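PDB 3HWU: putative DNA-binding protein from Ralstonia eutropha, which is of unknown molecular function but belongs to the PCC (DUF296) family and may bind DNA. Local coordinates for residues E30-A33 with R34-I38; H21-V25 with L26-E30. All coordinates share one frame; numbering follows the deposited sequence. Where two conformers were deposited one is given.

Interaction 1: E30-A33 with R34-I38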
ATOM      1  N   GLU A  30       9.883 -12.091 -10.520  1.00  9.61           N
ATOM      2  CA  GLU A  30      11.125 -12.233 -11.275  1.00 10.84           C
ATOM      3  C   GLU A  30      10.863 -12.706 -12.688  1.00 10.52           C
ATOM      4  O   GLU A  30      11.453 -12.182 -13.652  1.00 11.08           O
ATOM      5  CB  GLU A  30      12.059 -13.213 -10.582  1.00 11.09           C
ATOM      6  CG  GLU A  30      12.596 -12.716  -9.232  1.00 13.14           C
ATOM      7  CD  GLU A  30      13.280 -13.779  -8.353  1.00 15.74           C
ATOM      8  OE1 GLU A  30      13.233 -14.975  -8.679  1.00 17.63           O
ATOM      9  OE2 GLU A  30      13.824 -13.363  -7.299  1.00 21.23           O
ATOM     10  N   GLN A  31      10.005 -13.725 -12.834  1.00 10.22           N
ATOM     11  CA  GLN A  31       9.700 -14.216 -14.170  1.00 11.94           C
ATOM     12  C   GLN A  31       8.966 -13.174 -15.038  1.00 10.90           C
ATOM     13  O   GLN A  31       9.206 -13.095 -16.255  1.00 12.69           O
ATOM     14  CB  GLN A  31       8.886 -15.519 -14.072  1.00 13.32           C
ATOM     15  CG  GLN A  31       8.787 -16.222 -15.430  1.00 14.80           C
ATOM     16  CD  GLN A  31      10.122 -16.717 -15.898  1.00 18.99           C
ATOM     17  OE1 GLN A  31      10.930 -17.220 -15.096  1.00 21.33           O
ATOM     18  NE2 GLN A  31      10.401 -16.547 -17.193  1.00 20.79           N
ATOM     19  N   LEU A  32       8.042 -12.408 -14.454  1.00 10.82           N
ATOM     20  CA  LEU A  32       7.410 -11.339 -15.202  1.00 10.74           C
ATOM     21  C   LEU A  32       8.470 -10.325 -15.697  1.00 11.18           C
ATOM     22  O   LEU A  32       8.424  -9.850 -16.842  1.00 11.98           O
ATOM     23  CB  LEU A  32       6.381 -10.627 -14.312  1.00 10.94           C
ATOM     24  CG  LEU A  32       5.620  -9.471 -14.976  1.00 11.54           C
ATOM     25  CD1 LEU A  32       4.596  -9.927 -15.962  1.00 14.23           C
ATOM     26  CD2 LEU A  32       4.936  -8.600 -13.889  1.00 13.26           C
ATOM     27  N   ALA A  33       9.396  -9.985 -14.813  1.00 10.66           N
ATOM     28  CA  ALA A  33      10.468  -9.042 -15.183  1.00 11.05           C
ATOM     29  C   ALA A  33      11.270  -9.547 -16.388  1.00 12.40           C
ATOM     30  O   ALA A  33      11.585  -8.787 -17.323  1.00 12.15           O
ATOM     31  CB  ALA A  33      11.393  -8.760 -13.960  1.00 11.58           C
ATOM     32  N   ARG A  34      11.606 -10.835 -16.358  0.50 12.86           N
ATOM     33  CA  ARG A  34      12.344 -11.432 -17.454  0.50 14.83           C
ATOM     34  C   ARG A  34      11.507 -11.588 -18.731  0.50 14.69           C
ATOM     35  O   ARG A  34      12.030 -11.308 -19.821  0.50 15.59           O
ATOM     36  CB  ARG A  34      12.938 -12.780 -17.032  0.50 14.79           C
ATOM     37  CG  ARG A  34      14.091 -12.772 -16.062  0.50 16.89           C
ATOM     38  CD  ARG A  34      14.704 -14.188 -15.978  0.50 17.82           C
ATOM     39  NE  ARG A  34      13.760 -15.108 -15.355  0.50 19.05           N
ATOM     40  CZ  ARG A  34      13.683 -15.305 -14.048  0.50 20.71           C
ATOM     41  NH1 ARG A  34      14.542 -14.694 -13.241  0.50 23.08           N
ATOM     42  NH2 ARG A  34      12.771 -16.124 -13.545  0.50 18.96           N
ATOM     43  N   ASP A  35      10.239 -12.019 -18.637  1.00 14.46           N
ATOM     44  CA  ASP A  35       9.379 -12.261 -19.805  1.00 15.53           C
ATOM     45  C   ASP A  35       8.949 -10.989 -20.494  1.00 16.54           C
ATOM     46  O   ASP A  35       8.823 -10.936 -21.720  1.00 17.18           O
ATOM     47  CB  ASP A  35       8.103 -13.059 -19.473  1.00 16.81           C
ATOM     48  CG  ASP A  35       8.357 -14.514 -19.147  1.00 18.80           C
ATOM     49  OD1 ASP A  35       9.512 -14.981 -19.248  1.00 20.49           O
ATOM     50  OD2 ASP A  35       7.342 -15.178 -18.765  1.00 22.10           O
ATOM     51  N   GLU A  36       8.724  -9.942 -19.708  1.00 15.69           N
ATOM     52  CA  GLU A  36       8.255  -8.683 -20.243  1.00 15.41           C
ATOM     53  C   GLU A  36       9.400  -7.648 -20.288  1.00 13.10           C
ATOM     54  O   GLU A  36       9.141  -6.478 -20.632  1.00 16.76           O
ATOM     55  CB  GLU A  36       7.068  -8.145 -19.419  1.00 16.11           C
ATOM     56  CG  GLU A  36       5.788  -8.947 -19.582  1.00 18.22           C
ATOM     57  CD  GLU A  36       5.134  -8.846 -20.957  1.00 20.43           C
ATOM     58  OE1 GLU A  36       5.263  -7.788 -21.613  1.00 26.77           O
ATOM     59  OE2 GLU A  36       4.447  -9.817 -21.361  1.00 23.49           O
ATOM     60  N   HIS A  37      10.626  -8.041 -19.957  1.00 14.30           N
ATOM     61  CA  HIS A  37      11.801  -7.137 -20.024  1.00 14.99           C
ATOM     62  C   HIS A  37      11.503  -5.820 -19.308  1.00 13.86           C
ATOM     63  O   HIS A  37      11.754  -4.736 -19.813  1.00 14.31           O
ATOM     64  CB  HIS A  37      12.212  -6.915 -21.494  1.00 16.73           C
ATOM     65  CG  HIS A  37      12.177  -8.175 -22.303  1.00 19.01           C
ATOM     66  ND1 HIS A  37      11.108  -8.531 -23.111  1.00 20.54           N
ATOM     67  CD2 HIS A  37      13.015  -9.231 -22.296  1.00 21.24           C
ATOM     68  CE1 HIS A  37      11.325  -9.735 -23.608  1.00 22.48           C
ATOM     69  NE2 HIS A  37      12.482 -10.180 -23.132  1.00 22.22           N
ATOM     70  N   ILE A  38      10.949  -5.913 -18.115  1.00 12.06           N
ATOM     71  CA  ILE A  38      10.592  -4.731 -17.343  1.00 10.52           C
ATOM     72  C   ILE A  38      11.832  -3.937 -17.020  1.00  9.38           C
ATOM     73  O   ILE A  38      12.750  -4.466 -16.361  1.00 10.59           O
ATOM     74  CB  ILE A  38       9.836  -5.142 -16.039  1.00 10.73           C
ATOM     75  CG1 ILE A  38       8.473  -5.696 -16.424  1.00 12.06           C
ATOM     76  CG2 ILE A  38       9.705  -3.927 -15.107  1.00 11.10           C
ATOM     77  CD1 ILE A  38       7.588  -6.225 -15.257  1.00 12.62           C
TER
HETATM   78  O   HOH W   1      12.853 -16.655 -10.884  1.00 28.08           O
HETATM   79  O   HOH W   2      13.353 -17.497 -17.538  1.00 34.70           O
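Arg34 and Gln31 meet through their flat ends. One face of the Arg34 guanidinium lies against the backbone carbonyl of Glu30, whose O sits 3.9 Å above the plane and over its centre; Gln31 OE1 and a water occupy the edge, in plane. The setting is the last turns of helix 25-35, closed by a turn that resembles a Schellman motif in its 6→1 bond and positive phi.

Each half of the Gln31 amide has a partner one helical turn onward. Arg34 NH2 donates to Gln31 OE1 at 2.6 Å along a nearly straight N-H (172°), arriving above the amide carbonyl plane. The amide and guanidinium planes stand 63° apart. Gln31 NE2 then donates to Asp35 OD1 at 2.7 Å, reaching the carboxylate from above its plane. Two torsions permit this: the Gln31 chain bends at chi2, swinging the amide along the helix surface, and the Arg34 chain, in the conformer described, bends at chi3 to fold back over Glu30. Waters extend the network: one joins Arg34 NH2 to Glu30 OE1, another joins Arg34 NE to Gln31 NE2. The Gln31 amide thus bridges Arg34 and Asp35 by one bond to each.

The inner side is apolar. Leu32 CG meets Ile38 CD1 at 3.8 Å, with Met17 and Tyr15 of strand 14-20 nearby, while Ala33 faces Ile81 and Trp83 of strand 72-84. Glu36 directs its carboxylate to the hydroxyl of Tyr8.

The evidence for the helix end is in the backbone. Arg34 N and Glu36 N still bond to Glu30 O and Leu32 O, four residues back; then His37 takes a positive phi (50°), and Ile38 N bonds instead to Ala33 O, five residues back, at 3.0 Å, in the carbonyl plane and on a lone pair.

Interaction 2: H21-V25 with L26-E30; sequences HGDNV and LQNLE
Asn24 and Gln27 lay their side-chain amides one over the other, the planes only 6° apart and Asn24 CG 3.3 Å from Gln27 CD. The two C=O bonds point in largely opposite directions, so their dipoles probably attract. Asn24, in the conformer described, is the N-cap of helix 25-35: with CG anti to the backbone N (chi1 -178°), OD1 reaches forward and accepts from Gln27 N at 3.0 Å.

Asn28 comes from another side. Its ND2 donates to Asn24 O at 2.9 Å from above the carbonyl plane, 43° out of it, while Asn28 N donates to the same oxygen, so one carbonyl is gripped by two N-H groups of one residue. A water accepts from Asn28 ND2 and donates to Asp23 OD1, the Asp23 and Asn28 side chains crossing at about a right angle; Asp23 OD2 forms a salt bridge with Lys7.

Beneath the cap, Val25 CG1 lies 4.3 Å from Leu29 CD1. Val25 packs on Leu111 and Val113 of strand 103-114 and on Leu19 of strand 14-20, and Leu26 and Leu29 rest on Ile90 of strand 87-97, which seats the helix start on the large antiparallel sheet.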
ATOM      1  N   HIS A  21      -3.054 -20.689  -6.218  0.50 11.61           N
ATOM      2  CA  HIS A  21      -2.600 -21.659  -5.233  0.50 11.88           C
ATOM      3  C   HIS A  21      -1.248 -22.265  -5.608  0.50 10.87           C
ATOM      4  O   HIS A  21      -1.063 -22.778  -6.724  0.50 11.11           O
ATOM      5  CB  HIS A  21      -3.672 -22.763  -5.196  0.50 12.42           C
ATOM      6  CG  HIS A  21      -3.493 -23.818  -4.146  0.50 15.03           C
ATOM      7  ND1 HIS A  21      -2.662 -23.700  -3.052  0.50 18.67           N
ATOM      8  CD2 HIS A  21      -4.143 -24.996  -3.988  0.50 17.85           C
ATOM      9  CE1 HIS A  21      -2.755 -24.788  -2.305  0.50 19.15           C
ATOM     10  NE2 HIS A  21      -3.653 -25.582  -2.845  0.50 20.30           N
ATOM     11  N   GLY A  22      -0.303 -22.184  -4.667  1.00 10.53           N
ATOM     12  CA  GLY A  22       1.005 -22.772  -4.796  1.00 10.24           C
ATOM     13  C   GLY A  22       2.040 -21.880  -5.460  1.00 10.47           C
ATOM     14  O   GLY A  22       3.204 -22.211  -5.429  1.00 12.43           O
ATOM     15  N   ASP A  23       1.639 -20.749  -6.046  1.00  9.78           N
ATOM     16  CA  ASP A  23       2.616 -19.892  -6.739  1.00 10.11           C
ATOM     17  C   ASP A  23       3.557 -19.205  -5.750  1.00  9.53           C
ATOM     18  O   ASP A  23       3.134 -18.639  -4.748  1.00 10.08           O
ATOM     19  CB  ASP A  23       1.921 -18.821  -7.582  1.00  9.77           C
ATOM     20  CG  ASP A  23       1.217 -19.357  -8.814  1.00 10.93           C
ATOM     21  OD1 ASP A  23       1.546 -20.489  -9.262  1.00 13.87           O
ATOM     22  OD2 ASP A  23       0.390 -18.614  -9.425  1.00 11.73           O
ATOM     23  N   ASN A  24       4.830 -19.197  -6.117  0.70  9.64           N
ATOM     24  CA  ASN A  24       5.868 -18.527  -5.391  0.70  9.40           C
ATOM     25  C   ASN A  24       5.907 -17.061  -5.838  0.70  9.36           C
ATOM     26  O   ASN A  24       6.217 -16.771  -6.991  0.70  9.81           O
ATOM     27  CB  ASN A  24       7.224 -19.195  -5.645  0.70  9.99           C
ATOM     28  CG  ASN A  24       8.330 -18.533  -4.866  0.70 10.86           C
ATOM     29  OD1 ASN A  24       8.552 -17.337  -5.030  0.70 11.57           O
ATOM     30  ND2 ASN A  24       8.996 -19.280  -3.963  0.70 16.49           N
ATOM     31  N   VAL A  25       5.522 -16.161  -4.951  1.00  8.09           N
ATOM     32  CA  VAL A  25       5.193 -14.784  -5.389  1.00  9.09           C
ATOM     33  C   VAL A  25       6.396 -14.021  -5.930  1.00  9.04           C
ATOM     34  O   VAL A  25       6.340 -13.441  -7.023  1.00  9.68           O
ATOM     35  CB  VAL A  25       4.500 -14.036  -4.247  1.00  8.96           C
ATOM     36  CG1 VAL A  25       4.266 -12.531  -4.608  1.00 10.01           C
ATOM     37  CG2 VAL A  25       3.145 -14.704  -3.876  1.00 10.60           C
ATOM     38  N   LEU A  26       7.495 -13.982  -5.179  1.00  9.22           N
ATOM     39  CA  LEU A  26       8.627 -13.193  -5.670  1.00  9.27           C
ATOM     40  C   LEU A  26       9.227 -13.826  -6.925  1.00  9.68           C
ATOM     41  O   LEU A  26       9.670 -13.120  -7.810  1.00  9.98           O
ATOM     42  CB  LEU A  26       9.699 -12.920  -4.605  1.00 10.23           C
ATOM     43  CG  LEU A  26       9.163 -12.280  -3.298  1.00 10.54           C
ATOM     44  CD1 LEU A  26      10.364 -11.986  -2.420  1.00 13.76           C
ATOM     45  CD2 LEU A  26       8.377 -11.028  -3.540  1.00 12.53           C
ATOM     46  N   GLN A  27       9.263 -15.154  -6.976  1.00 10.15           N
ATOM     47  CA  GLN A  27       9.760 -15.822  -8.185  1.00 10.80           C
ATOM     48  C   GLN A  27       8.875 -15.523  -9.397  1.00 10.47           C
ATOM     49  O   GLN A  27       9.386 -15.323 -10.505  1.00 11.21           O
ATOM     50  CB  GLN A  27       9.883 -17.339  -7.939  1.00 11.01           C
ATOM     51  CG  GLN A  27      10.961 -17.707  -6.940  1.00 15.76           C
ATOM     52  CD  GLN A  27      11.042 -19.185  -6.605  1.00 17.65           C
ATOM     53  OE1 GLN A  27      10.294 -20.031  -7.151  1.00 21.65           O
ATOM     54  NE2 GLN A  27      11.952 -19.507  -5.703  1.00 23.33           N
ATOM     55  N   ASN A  28       7.566 -15.458  -9.217  1.00  9.80           N
ATOM     56  CA  ASN A  28       6.709 -15.109 -10.349  1.00  9.87           C
ATOM     57  C   ASN A  28       6.933 -13.648 -10.785  1.00 10.20           C
ATOM     58  O   ASN A  28       6.851 -13.347 -11.967  1.00 10.61           O
ATOM     59  CB  ASN A  28       5.240 -15.377 -10.013  1.00 11.45           C
ATOM     60  CG  ASN A  28       4.806 -16.784 -10.362  1.00 12.03           C
ATOM     61  OD1 ASN A  28       4.366 -17.002 -11.502  1.00 16.10           O
ATOM     62  ND2 ASN A  28       4.897 -17.707  -9.446  1.00 12.95           N
ATOM     63  N   LEU A  29       7.206 -12.749  -9.848  1.00 10.03           N
ATOM     64  CA  LEU A  29       7.568 -11.366 -10.215  1.00  9.51           C
ATOM     65  C   LEU A  29       8.911 -11.292 -10.962  1.00 10.22           C
ATOM     66  O   LEU A  29       9.058 -10.522 -11.917  1.00 10.50           O
ATOM     67  CB  LEU A  29       7.600 -10.486  -8.969  1.00  9.94           C
ATOM     68  CG  LEU A  29       6.204 -10.085  -8.465  1.00  9.72           C
ATOM     69  CD1 LEU A  29       6.294  -9.591  -7.007  1.00 11.20           C
ATOM     70  CD2 LEU A  29       5.556  -9.025  -9.391  1.00 12.38           C
ATOM     71  N   GLU A  30       9.883 -12.091 -10.520  1.00  9.61           N
ATOM     72  CA  GLU A  30      11.125 -12.233 -11.275  1.00 10.84           C
ATOM     73  C   GLU A  30      10.863 -12.706 -12.688  1.00 10.52           C
ATOM     74  O   GLU A  30      11.453 -12.182 -13.652  1.00 11.08           O
ATOM     75  CB  GLU A  30      12.059 -13.213 -10.582  1.00 11.09           C
ATOM     76  CG  GLU A  30      12.596 -12.716  -9.232  1.00 13.14           C
ATOM     77  CD  GLU A  30      13.280 -13.779  -8.353  1.00 15.74           C
ATOM     78  OE1 GLU A  30      13.233 -14.975  -8.679  1.00 17.63           O
ATOM     79  OE2 GLU A  30      13.824 -13.363  -7.299  1.00 21.23           O
TER
HETATM   80  O   HOH W   3       4.112 -20.590 -10.091  1.00 18.07           O

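Overall arrangement
Interactions 1 and 2 are the two ends of helix 25-35, their centres about 12 Å apart, and they share Glu30. Both are partly buried, with apolar side chains against the large antiparallel sheet; the polar side chains of interaction 1 are at least partly exposed, whereas interaction 2 includes the buried Asn28. Interaction 2 holds the start, nearer the centre of the chain, and relies mainly on amides bonded to backbone N and O, with Asp23 joining through a water. Interaction 1 lies farther out and bonds side chain to side chain, while the backbone ends the helix. The sheet partners shift too: strand 103-114 supports the beginning, strand 72-84 the end, and strand 87-97 meets both.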